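Local coordinates for odorant binding protein ASP5 (Apis mellifera, PDB 3R72), which probably binds and carries small hydrophobic odorant molecules in the antennae of the honey bee, holding them in a pocket enclosed by helices, at residues N14-C19 and I25-V30. Residues are numbered along the deposited sequence; the frame is centred on the assembly and turned at random.
Sequences NMRKSC and ITEELV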
ATOM      1  N   ASN A  14     -11.852   5.829   3.730  1.00  8.99           N
ATOM      2  CA  ASN A  14     -12.037   7.137   3.130  1.00 10.01           C
ATOM      3  C   ASN A  14     -11.030   7.448   2.034  1.00  9.70           C
ATOM      4  O   ASN A  14     -11.374   8.045   1.025  1.00 10.27           O
ATOM      5  CB  ASN A  14     -12.118   8.208   4.207  1.00 11.20           C
ATOM      6  CG  ASN A  14     -13.477   8.217   4.860  1.00 12.96           C
ATOM      7  OD1 ASN A  14     -14.479   8.398   4.192  1.00 19.36           O
ATOM      8  ND2 ASN A  14     -13.525   7.982   6.145  1.00 14.38           N
ATOM      9  N   MET A  15      -9.793   7.007   2.200  1.00  8.86           N
ATOM     10  CA  MET A  15      -8.801   7.105   1.123  1.00  9.22           C
ATOM     11  C   MET A  15      -9.212   6.262  -0.081  1.00  8.92           C
ATOM     12  O   MET A  15      -9.126   6.705  -1.230  1.00  9.80           O
ATOM     13  CB  MET A  15      -7.437   6.662   1.625  1.00  9.17           C
ATOM     14  CG  MET A  15      -6.845   7.631   2.629  1.00  9.81           C
ATOM     15  SD  MET A  15      -5.137   7.282   3.048  1.00 12.39           S
ATOM     16  CE  MET A  15      -5.311   5.675   3.725  1.00 13.54           C
ATOM     17  N   ARG A  16      -9.664   5.042   0.178  1.00  8.52           N
ATOM     18  CA  ARG A  16     -10.140   4.182  -0.906  1.00  9.26           C
ATOM     19  C   ARG A  16     -11.250   4.862  -1.687  1.00 10.70           C
ATOM     20  O   ARG A  16     -11.223   4.911  -2.923  1.00 11.43           O
ATOM     21  CB  ARG A  16     -10.662   2.848  -0.375  1.00  9.61           C
ATOM     22  CG  ARG A  16     -11.376   2.020  -1.451  1.00 10.64           C
ATOM     23  CD  ARG A  16     -11.884   0.698  -0.975  1.00 12.78           C
ATOM     24  NE  ARG A  16     -10.810  -0.205  -0.599  1.00 12.76           N
ATOM     25  CZ  ARG A  16     -10.957  -1.521  -0.426  1.00 13.87           C
ATOM     26  NH1 ARG A  16     -12.140  -2.109  -0.588  1.00 16.57           N
ATOM     27  NH2 ARG A  16      -9.918  -2.253  -0.064  1.00 15.20           N
ATOM     28  N   LYS A  17     -12.251   5.362  -0.965  1.00 12.59           N
ATOM     29  CA  LYS A  17     -13.406   6.008  -1.573  1.00 15.21           C
ATOM     30  C   LYS A  17     -12.979   7.063  -2.550  1.00 15.01           C
ATOM     31  O   LYS A  17     -13.475   7.122  -3.686  1.00 15.71           O
ATOM     32  CB  LYS A  17     -14.250   6.719  -0.513  1.00 16.65           C
ATOM     33  CG  LYS A  17     -15.247   5.866   0.217  1.00 22.50           C
ATOM     34  CD  LYS A  17     -16.443   6.704   0.699  1.00 27.78           C
ATOM     35  CE  LYS A  17     -16.696   6.506   2.174  1.00 30.79           C
ATOM     36  NZ  LYS A  17     -18.126   6.675   2.519  1.00 30.29           N
ATOM     37  N   SER A  18     -12.083   7.925  -2.099  1.00 14.88           N
ATOM     38  CA  SER A  18     -11.548   9.015  -2.907  0.50 15.80           C
ATOM     39  C   SER A  18     -10.864   8.488  -4.158  1.00 15.24           C
ATOM     40  O   SER A  18     -11.158   8.897  -5.274  1.00 15.64           O
ATOM     41  CB  SER A  18     -10.536   9.813  -2.090  0.50 16.14           C
ATOM     42  OG  SER A  18      -9.955  10.852  -2.857  0.50 18.03           O
ATOM     43  N   CYS A  19      -9.920   7.573  -3.963  1.00 13.48           N
ATOM     44  CA  CYS A  19      -9.151   7.058  -5.098  1.00 12.66           C
ATOM     45  C   CYS A  19     -10.002   6.203  -6.071  1.00 13.61           C
ATOM     46  O   CYS A  19      -9.765   6.239  -7.284  1.00 14.02           O
ATOM     47  CB  CYS A  19      -7.914   6.316  -4.585  1.00 11.49           C
ATOM     48  SG  CYS A  19      -6.619   7.383  -3.874  1.00 11.19           S
ATOM     49  N   ILE A  25     -12.258   2.628 -11.092  1.00 10.45           N
ATOM     50  CA  ILE A  25     -12.253   1.178 -11.016  1.00  9.99           C
ATOM     51  C   ILE A  25     -13.198   0.742  -9.925  1.00  9.93           C
ATOM     52  O   ILE A  25     -13.763   1.572  -9.211  1.00 10.98           O
ATOM     53  CB  ILE A  25     -10.845   0.588 -10.777  1.00 10.30           C
ATOM     54  CG1 ILE A  25     -10.215   1.134  -9.495  1.00  9.96           C
ATOM     55  CG2 ILE A  25      -9.966   0.863 -11.977  1.00 11.37           C
ATOM     56  CD1 ILE A  25      -8.956   0.401  -9.062  1.00 11.26           C
ATOM     57  N   THR A  26     -13.378  -0.556  -9.786  1.00 10.23           N
ATOM     58  CA  THR A  26     -14.326  -1.087  -8.837  1.00 10.09           C
ATOM     59  C   THR A  26     -13.664  -1.468  -7.520  1.00  9.88           C
ATOM     60  O   THR A  26     -12.473  -1.803  -7.446  1.00  9.53           O
ATOM     61  CB  THR A  26     -15.011  -2.338  -9.404  1.00  9.82           C
ATOM     62  OG1 THR A  26     -14.014  -3.338  -9.591  1.00 10.15           O
ATOM     63  CG2 THR A  26     -15.724  -2.045 -10.739  1.00 11.74           C
ATOM     64  N   GLU A  27     -14.485  -1.496  -6.489  1.00 10.67           N
ATOM     65  CA  GLU A  27     -14.047  -1.981  -5.210  1.00 11.25           C
ATOM     66  C   GLU A  27     -13.609  -3.449  -5.290  1.00 10.09           C
ATOM     67  O   GLU A  27     -12.645  -3.852  -4.631  1.00  9.68           O
ATOM     68  CB  GLU A  27     -15.139  -1.774  -4.168  1.00 13.46           C
ATOM     69  CG  GLU A  27     -14.675  -2.113  -2.787  1.00 17.66           C
ATOM     70  CD  GLU A  27     -15.400  -1.339  -1.712  1.00 21.36           C
ATOM     71  OE1 GLU A  27     -16.591  -0.993  -1.902  1.00 26.86           O
ATOM     72  OE2 GLU A  27     -14.779  -1.106  -0.665  1.00 22.44           O
ATOM     73  N   GLU A  28     -14.295  -4.237  -6.112  1.00  9.59           N
ATOM     74  CA  GLU A  28     -13.918  -5.624  -6.295  1.00  9.20           C
ATOM     75  C   GLU A  28     -12.450  -5.741  -6.728  1.00  8.39           C
ATOM     76  O   GLU A  28     -11.699  -6.572  -6.215  1.00  8.12           O
ATOM     77  CB  GLU A  28     -14.824  -6.293  -7.345  1.00  9.48           C
ATOM     78  CG  GLU A  28     -14.420  -7.736  -7.606  1.00  9.67           C
ATOM     79  CD  GLU A  28     -15.089  -8.381  -8.798  1.00  9.88           C
ATOM     80  OE1 GLU A  28     -16.035  -7.824  -9.383  1.00 10.01           O
ATOM     81  OE2 GLU A  28     -14.625  -9.489  -9.150  1.00 11.08           O
ATOM     82  N   LEU A  29     -12.041  -4.926  -7.686  1.00  8.03           N
ATOM     83  CA  LEU A  29     -10.702  -5.016  -8.229  1.00  8.42           C
ATOM     84  C   LEU A  29      -9.664  -4.672  -7.139  1.00  8.05           C
ATOM     85  O   LEU A  29      -8.633  -5.330  -7.004  1.00  8.68           O
ATOM     86  CB  LEU A  29     -10.624  -4.090  -9.445  1.00  8.84           C
ATOM     87  CG  LEU A  29      -9.335  -4.166 -10.252  1.00  9.31           C
ATOM     88  CD1 LEU A  29      -9.105  -5.561 -10.817  1.00 11.55           C
ATOM     89  CD2 LEU A  29      -9.373  -3.135 -11.359  1.00 11.28           C
ATOM     90  N   VAL A  30      -9.970  -3.679  -6.313  1.00  8.22           N
ATOM     91  CA  VAL A  30      -9.083  -3.329  -5.209  1.00  8.93           C
ATOM     92  C   VAL A  30      -9.045  -4.447  -4.160  1.00  9.06           C
ATOM     93  O   VAL A  30      -7.976  -4.825  -3.700  1.00  9.76           O
ATOM     94  CB  VAL A  30      -9.499  -1.998  -4.575  1.00  9.00           C
ATOM     95  CG1 VAL A  30      -8.680  -1.723  -3.327  1.00  9.78           C
ATOM     96  CG2 VAL A  30      -9.367  -0.871  -5.600  1.00  9.67           C
TER
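Arg-16 and Glu-27 have the nearest CA atoms across 14-19 and 25-30, 8.5 Å apart, so side chains alone bridge the gap. The first segment is a stretch of helix 5-23; the second enters helix 27-32 through Thr-26, an N-cap whose OG1 accepts from Leu-29 N at 3.2 Å. From the longer helix Arg-16 reaches across, extended as far as CD and then bent at chi3 (-66°), which brings NH1 to Glu-27 OE2 at 2.8 Å. This salt bridge has an N-H...O angle of 151°; OE2 lies near the guanidinium plane and receives the proton on its anti lone pair, while the two planar groups are turned 72° apart. In this mainly helical PBP/GOBP-family fold the contact joins helix 5-23 to the next helix, 27-32, and the Arg-16 side chain lies about 9 Å from a bound N-butyl-benzenesulfonamide. Val-30 meets the guanidinium differently: CG1 lies over one face, toward the rim, 3.5 Å from Arg-16 NH2. Further bonds fix the rotation of the guanidinium, since NH1 also pairs with Asp-31 and NE donates to the carbonyl of Pro-122, the C-terminal residue. Two carboxylates near Arg-16 probably offset the like charge of Arg-34 close to NH2.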